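Local coordinates for protein galactose-1-phosphate uridylyltransferase (Pyrobaculum aerophilum str. IM2, PDB 6K9Z) that probably transfers uridylyl groups between UDP-glucose and galactose 1-phosphate, and binds zinc, iron and UDP, at residues K5-G10 with D66-I71; K101-V106 with D225-L230; P195-A198 with V204-Y207. The protein carries 1 engineered substitution. One frame throughout, in Å; residues are numbered along the deposited sequence.

Contact 1: residues K5-G10 with D66-I71; sequences KDPFTG and DLYEVI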
# COMPACT_ATOMS: atom_id res chain seq x y z
N LYS A 5 -7.21 10.85 -11.14
CA LYS A 5 -8.03 10.19 -10.11
C LYS A 5 -8.51 8.84 -10.63
O LYS A 5 -8.97 8.75 -11.76
CB LYS A 5 -9.17 11.10 -9.67
CG LYS A 5 -10.02 10.57 -8.57
CD LYS A 5 -10.99 11.64 -8.16
CE LYS A 5 -12.10 11.12 -7.29
NZ LYS A 5 -12.88 12.26 -6.78
N ASP A 6 -8.32 7.83 -9.80
CA ASP A 6 -8.83 6.46 -10.07
C ASP A 6 -10.35 6.51 -9.92
O ASP A 6 -10.87 6.84 -8.87
CB ASP A 6 -8.15 5.45 -9.15
CG ASP A 6 -8.58 4.01 -9.38
OD1 ASP A 6 -9.78 3.80 -9.61
OD2 ASP A 6 -7.66 3.15 -9.36
N PRO A 7 -11.13 6.22 -10.97
CA PRO A 7 -12.58 6.38 -10.87
C PRO A 7 -13.26 5.22 -10.12
O PRO A 7 -14.43 5.33 -9.84
CB PRO A 7 -12.97 6.46 -12.33
CG PRO A 7 -11.98 5.52 -13.02
CD PRO A 7 -10.67 5.79 -12.30
N PHE A 8 -12.51 4.18 -9.75
CA PHE A 8 -13.01 3.05 -8.93
C PHE A 8 -12.65 3.20 -7.47
O PHE A 8 -13.37 2.65 -6.62
CB PHE A 8 -12.56 1.72 -9.54
CG PHE A 8 -13.06 1.55 -10.94
CD1 PHE A 8 -14.42 1.36 -11.20
CD2 PHE A 8 -12.19 1.55 -12.01
CE1 PHE A 8 -14.89 1.18 -12.49
CE2 PHE A 8 -12.66 1.39 -13.30
CZ PHE A 8 -14.02 1.21 -13.54
N THR A 9 -11.58 3.92 -7.12
CA THR A 9 -11.16 4.00 -5.71
C THR A 9 -11.15 5.45 -5.21
O THR A 9 -11.12 5.62 -4.01
CB THR A 9 -9.77 3.37 -5.54
OG1 THR A 9 -8.83 4.18 -6.23
CG2 THR A 9 -9.67 1.98 -6.12
N GLY A 10 -11.14 6.44 -6.07
CA GLY A 10 -10.92 7.83 -5.64
C GLY A 10 -9.47 8.10 -5.30
O GLY A 10 -9.14 9.20 -4.76
N ASP A 66 -12.01 11.93 -21.51
CA ASP A 66 -13.47 12.11 -21.32
C ASP A 66 -14.05 11.45 -20.06
O ASP A 66 -14.81 12.14 -19.36
CB ASP A 66 -14.23 11.56 -22.53
CG ASP A 66 -13.88 10.11 -22.83
OD1 ASP A 66 -12.72 9.72 -22.56
OD2 ASP A 66 -14.76 9.38 -23.33
N LEU A 67 -13.67 10.22 -19.73
CA LEU A 67 -14.33 9.50 -18.59
C LEU A 67 -13.65 9.81 -17.26
O LEU A 67 -14.11 9.20 -16.28
CB LEU A 67 -14.27 7.97 -18.76
CG LEU A 67 -15.00 7.39 -19.96
CD1 LEU A 67 -14.30 6.12 -20.41
CD2 LEU A 67 -16.47 7.12 -19.67
N TYR A 68 -12.60 10.67 -17.23
CA TYR A 68 -11.66 10.73 -16.08
C TYR A 68 -11.55 12.13 -15.52
O TYR A 68 -11.62 13.13 -16.32
CB TYR A 68 -10.26 10.25 -16.47
CG TYR A 68 -10.26 8.84 -17.01
CD1 TYR A 68 -10.64 7.76 -16.23
CD2 TYR A 68 -9.97 8.61 -18.34
CE1 TYR A 68 -10.70 6.47 -16.76
CE2 TYR A 68 -10.02 7.34 -18.87
CZ TYR A 68 -10.37 6.26 -18.08
OH TYR A 68 -10.41 5.03 -18.65
N GLU A 69 -11.34 12.22 -14.21
CA GLU A 69 -11.13 13.51 -13.52
C GLU A 69 -9.64 13.78 -13.42
O GLU A 69 -8.90 12.90 -12.93
CB GLU A 69 -11.75 13.52 -12.13
CG GLU A 69 -13.27 13.44 -12.20
CD GLU A 69 -13.88 13.44 -10.80
OE1 GLU A 69 -13.94 14.54 -10.18
OE2 GLU A 69 -14.17 12.34 -10.30
N VAL A 70 -9.21 14.97 -13.83
CA VAL A 70 -7.79 15.37 -13.68
C VAL A 70 -7.78 16.76 -13.03
O VAL A 70 -8.66 17.57 -13.36
CB VAL A 70 -7.04 15.34 -15.03
CG1 VAL A 70 -5.57 15.70 -14.85
CG2 VAL A 70 -7.18 13.98 -15.69
N ILE A 71 -6.86 17.00 -12.10
CA ILE A 71 -6.80 18.32 -11.43
C ILE A 71 -5.36 18.84 -11.49
O ILE A 71 -4.43 18.02 -11.55
CB ILE A 71 -7.34 18.25 -9.99
CG1 ILE A 71 -6.48 17.36 -9.10
CG2 ILE A 71 -8.79 17.82 -9.97
CD1 ILE A 71 -6.72 17.57 -7.62
O HOH W 1 -11.26 9.68 -12.84
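Pro7 overlaps the edge of the Tyr68 ring, its CG lying near the ring plane 4.1 Å from Tyr68 CE1 and just as close to CD1. The compact pyrrolidine offers an apolar corner there, and the aromatic ring gives it a flat rim to rest on. One face of the same ring is covered by its chain neighbour, Leu67 CB.

A longer overlap joins Lys5 and Glu69, whose side chains run side by side and point the same way. In Lys5, CG stands anti to the backbone N (chi1 -176°) and the chain stays extended, which carries NZ as far out as the carboxylate. Lys5 NZ to Glu69 OE2, at 3.7 Å, is a long salt bridge; flexible, oppositely charged chains suit this partly exposed margin.

Beneath them the backbones meet where strands 2-5 and 70-71 pair antiparallel at one side of a small three-stranded sheet, Ile71 bonding to Ile3. Lys5 N gives only a weak bond to Glu69 O (3.2 Å), and a water completes the join, donating to Lys5 O at 2.7 Å and accepting from Glu69 N at 2.9 Å. It also lies in the plane of the Tyr68 ring, at its edge.

The chain leaves strand 2-5 through an Asx turn: Asp6 OD1 takes Phe8 N at 2.8 Å, nearly along its C-O axis, and Thr9 N at 3.1 Å from above the carboxylate plane. Asp6 OD2 forms a salt bridge with Lys199 of the second subunit, on which Phe196 stacks against Tyr68 and His172 against Phe8.

Contact 2: residues K101-V106 with D225-L230; sequences KILTAV and DLAEAL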
# COMPACT_ATOMS: atom_id res chain seq x y z
N LYS A 101 13.56 21.28 17.32
CA LYS A 101 13.76 22.32 16.29
C LYS A 101 13.16 21.81 14.97
O LYS A 101 12.59 22.63 14.23
CB LYS A 101 15.24 22.66 16.10
CG LYS A 101 15.88 23.42 17.24
CD LYS A 101 17.37 23.59 17.03
CE LYS A 101 18.05 24.06 18.29
NZ LYS A 101 19.46 24.44 18.02
N ILE A 102 13.29 20.52 14.66
CA ILE A 102 12.71 19.97 13.39
C ILE A 102 11.18 20.14 13.42
O ILE A 102 10.60 20.69 12.45
CB ILE A 102 13.06 18.49 13.16
CG1 ILE A 102 14.57 18.28 13.02
CG2 ILE A 102 12.29 17.95 12.00
CD1 ILE A 102 14.98 16.84 13.25
N LEU A 103 10.55 19.71 14.51
CA LEU A 103 9.06 19.79 14.66
C LEU A 103 8.60 21.25 14.60
O LEU A 103 7.63 21.51 13.91
CB LEU A 103 8.64 19.09 15.95
CG LEU A 103 8.97 17.59 15.95
CD1 LEU A 103 8.87 16.99 17.36
CD2 LEU A 103 8.08 16.82 15.00
N THR A 104 9.32 22.17 15.24
CA THR A 104 9.01 23.60 15.26
C THR A 104 9.06 24.15 13.85
O THR A 104 8.12 24.90 13.50
CB THR A 104 9.93 24.38 16.20
OG1 THR A 104 9.73 23.84 17.51
CG2 THR A 104 9.58 25.85 16.19
N ALA A 105 10.10 23.80 13.08
CA ALA A 105 10.25 24.30 11.69
C ALA A 105 9.09 23.74 10.82
O ALA A 105 8.58 24.49 9.94
CB ALA A 105 11.58 23.92 11.12
N VAL A 106 8.74 22.48 11.00
CA VAL A 106 7.63 21.87 10.21
C VAL A 106 6.32 22.57 10.57
O VAL A 106 5.57 22.94 9.65
CB VAL A 106 7.56 20.36 10.39
CG1 VAL A 106 6.33 19.76 9.74
CG2 VAL A 106 8.81 19.70 9.86
N ASP A 225 7.51 17.30 24.29
CA ASP A 225 7.12 15.92 24.71
C ASP A 225 6.99 15.04 23.45
O ASP A 225 7.25 13.83 23.54
CB ASP A 225 5.89 15.98 25.59
CG ASP A 225 6.15 16.33 27.05
OD1 ASP A 225 7.36 16.33 27.44
OD2 ASP A 225 5.19 16.71 27.72
N LEU A 226 6.53 15.61 22.33
CA LEU A 226 6.50 14.91 21.02
C LEU A 226 7.91 14.49 20.61
O LEU A 226 8.08 13.30 20.21
CB LEU A 226 5.86 15.79 19.93
CG LEU A 226 5.83 15.16 18.54
CD1 LEU A 226 5.18 13.75 18.62
CD2 LEU A 226 5.11 16.07 17.57
N ALA A 227 8.87 15.41 20.65
CA ALA A 227 10.26 15.07 20.30
C ALA A 227 10.70 13.85 21.13
O ALA A 227 11.31 12.92 20.59
CB ALA A 227 11.16 16.23 20.50
N GLU A 228 10.35 13.81 22.42
CA GLU A 228 10.76 12.69 23.30
C GLU A 228 10.07 11.40 22.85
O GLU A 228 10.75 10.32 22.71
CB GLU A 228 10.47 13.03 24.75
CG GLU A 228 10.80 11.87 25.69
CD GLU A 228 10.64 12.26 27.14
OE1 GLU A 228 9.50 12.30 27.62
OE2 GLU A 228 11.65 12.64 27.75
N ALA A 229 8.76 11.46 22.58
CA ALA A 229 8.01 10.26 22.21
C ALA A 229 8.57 9.70 20.89
O ALA A 229 8.71 8.48 20.76
CB ALA A 229 6.53 10.53 22.12
N LEU A 230 8.86 10.57 19.93
CA LEU A 230 9.45 10.14 18.64
C LEU A 230 10.84 9.55 18.89
O LEU A 230 11.12 8.45 18.40
CB LEU A 230 9.53 11.34 17.69
CG LEU A 230 8.19 11.77 17.10
CD1 LEU A 230 8.32 13.08 16.32
CD2 LEU A 230 7.67 10.66 16.22
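Leu226 O accepts the backbone hydrogen bond of Leu230 N at 2.9 Å, the helical link that sets these two leucines one turn apart so that both meet Leu103 of the other helix. The side chains that meet are all apolar, and Leu103 is the one contributor from 101-106.

With CG anti to the carbonyl carbon (chi1 -63°), Leu103 turns its branch toward helix segment 225-230, where CD1 meets mainly Leu226 and Ala227, and CD2 mainly Leu230 and Leu226 CD2. CD1 comes in at an angle against the branch point of Leu226, 3.7 Å from Leu226 CG, and presses on the helix backbone at Ala227 N, 3.6 Å away. Ala227 suits this spot because its side chain is a single methyl: Leu103 CD1 can reach the main chain while still touching Ala227 CB at 4.0 Å. Leu230 meets the other methyl tip to tip, Leu103 CD2 lying 4.0 Å from Leu230 CD1. A branched leucine serves well at Leu103, since both its methyls find apolar partners in this buried setting.

The two helix segments pass at 121° with their axes 10.1 Å apart, and Ala227 also packs on Ile99 of helix 96-114. That helix belongs to the N-terminal family region and helix 220-240 to the C-terminal one, both of the HIT clan, so the contact joins the two halves. On their other sides, Val106 rests on Phe122 and Phe124 of strand 121-128, while Leu226 and Ala229 lie on Trp190 of strand 190-193, each helix packing against its own part of the large antiparallel sheet.

Contact 3: residues P195-A198 with V204-Y207; sequences PFYA and VHIY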
# COMPACT_ATOMS: atom_id res chain seq x y z
N PRO A 195 -1.58 -0.23 17.84
CA PRO A 195 -3.04 -0.31 17.75
C PRO A 195 -3.55 -1.75 17.65
O PRO A 195 -2.84 -2.63 17.11
CB PRO A 195 -3.37 0.42 16.45
CG PRO A 195 -2.09 0.45 15.67
CD PRO A 195 -0.97 0.44 16.69
N PHE A 196 -4.76 -1.98 18.13
CA PHE A 196 -5.47 -3.28 17.98
C PHE A 196 -5.47 -3.71 16.52
O PHE A 196 -5.30 -4.89 16.19
CB PHE A 196 -6.89 -3.20 18.51
CG PHE A 196 -7.60 -4.53 18.51
CD1 PHE A 196 -7.36 -5.45 19.51
CD2 PHE A 196 -8.53 -4.85 17.55
CE1 PHE A 196 -7.99 -6.68 19.53
CE2 PHE A 196 -9.19 -6.08 17.57
CZ PHE A 196 -8.94 -6.97 18.59
N TYR A 197 -5.62 -2.74 15.64
CA TYR A 197 -5.78 -2.87 14.16
C TYR A 197 -4.45 -2.58 13.46
O TYR A 197 -4.49 -2.23 12.26
CB TYR A 197 -6.89 -1.91 13.68
CG TYR A 197 -6.81 -0.51 14.28
CD1 TYR A 197 -7.37 -0.22 15.51
CD2 TYR A 197 -6.15 0.52 13.61
CE1 TYR A 197 -7.31 1.04 16.07
CE2 TYR A 197 -6.01 1.78 14.18
CZ TYR A 197 -6.63 2.05 15.40
OH TYR A 197 -6.47 3.28 15.98
N ALA A 198 -3.31 -2.85 14.12
CA ALA A 198 -1.98 -2.82 13.46
C ALA A 198 -2.00 -3.73 12.21
O ALA A 198 -2.62 -4.82 12.25
CB ALA A 198 -0.90 -3.29 14.42
N VAL A 204 3.48 1.39 15.50
CA VAL A 204 3.24 2.21 16.71
C VAL A 204 2.57 3.50 16.28
O VAL A 204 3.04 4.16 15.31
CB VAL A 204 4.56 2.44 17.47
CG1 VAL A 204 4.28 3.31 18.71
CG2 VAL A 204 5.26 1.18 17.87
N HIS A 205 1.46 3.85 16.95
CA HIS A 205 0.78 5.15 16.74
C HIS A 205 1.08 6.05 17.94
O HIS A 205 1.05 5.54 19.11
CB HIS A 205 -0.71 4.93 16.55
CG HIS A 205 -1.06 4.28 15.26
ND1 HIS A 205 -2.33 4.29 14.79
CD2 HIS A 205 -0.30 3.57 14.39
CE1 HIS A 205 -2.36 3.60 13.66
NE2 HIS A 205 -1.11 3.13 13.40
N ILE A 206 1.36 7.32 17.67
CA ILE A 206 1.73 8.28 18.73
C ILE A 206 0.64 9.36 18.69
O ILE A 206 0.55 10.16 17.70
CB ILE A 206 3.16 8.80 18.57
CG1 ILE A 206 4.15 7.61 18.51
CG2 ILE A 206 3.54 9.78 19.67
CD1 ILE A 206 5.62 7.98 18.38
N TYR A 207 -0.10 9.46 19.78
CA TYR A 207 -1.24 10.40 19.89
C TYR A 207 -1.04 11.37 21.02
O TYR A 207 -0.51 11.02 22.07
CB TYR A 207 -2.55 9.70 20.22
CG TYR A 207 -3.32 9.12 19.06
CD1 TYR A 207 -3.05 7.85 18.56
CD2 TYR A 207 -4.41 9.80 18.55
CE1 TYR A 207 -3.82 7.31 17.54
CE2 TYR A 207 -5.18 9.28 17.53
CZ TYR A 207 -4.90 8.02 17.04
OH TYR A 207 -5.70 7.54 16.03
O HOH W 2 -4.99 5.16 14.87
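Pro195 and His205 face each other where a type I beta turn, Pro195 to Ala198, lies in the connection between antiparallel neighbours 190-193 and 202-208, folding back over the latter strand.

The ring contacts centre on Pro195. Its CG stands over the middle of the imidazole, 3.6 Å from the His205 ring centroid and 9° off the normal, a CH-pi contact suited to a rigid, C-H-rich ring. Pro195 CB likewise covers one face of Tyr197, whose CG sits between the backbone N and the carbonyl carbon (chi1 44°); Tyr197 CE2 approaches His205 CE1 obliquely at 4.1 Å.

Among the polar contacts, His205 NE2 bonds to Glu203 OE2 and ND1 to a water that is also hydrogen-bonded to both tyrosine hydroxyls. Tyr207 OH bonds to His172 ND1 as well. Were His205 replaced by an alanine, Glu203 and the water would probably each lose a partner and a gap open beneath Pro195. His205 also touches Glu268, and Tyr207 stacks on His266, which places both beside iron ligands.

The water lies in plane at the edge of all three rings, 2.6 Å from Tyr197 OH, 2.7 Å from Tyr207 OH and 2.8 Å from His205 ND1.

Overall arrangement
Contacts 2 and 3 adjoin, their centres 19 Å apart: Ile206 of strand 202-208 turns CD1 to Ala229 O of helix 220-240 at 3.9 Å, and contact 3 is nested within the loop closed by contact 2. The opposite side of that strand faces the metals, the His205 side chain about 5 Å from iron and that of Tyr207 about 7 Å from the zinc held by Cys170, Cys173, His211 and His264, whereas the Leu230 side chain of contact 2 is about 14 Å from iron. Contact 1 stands apart, its centre 32 Å from that of contact 3 within the chain and away from the annotated sites. In the dimer, however, contact 1 of one subunit meets contact 3 of the other, Pro7 packing on Tyr197 of the second subunit.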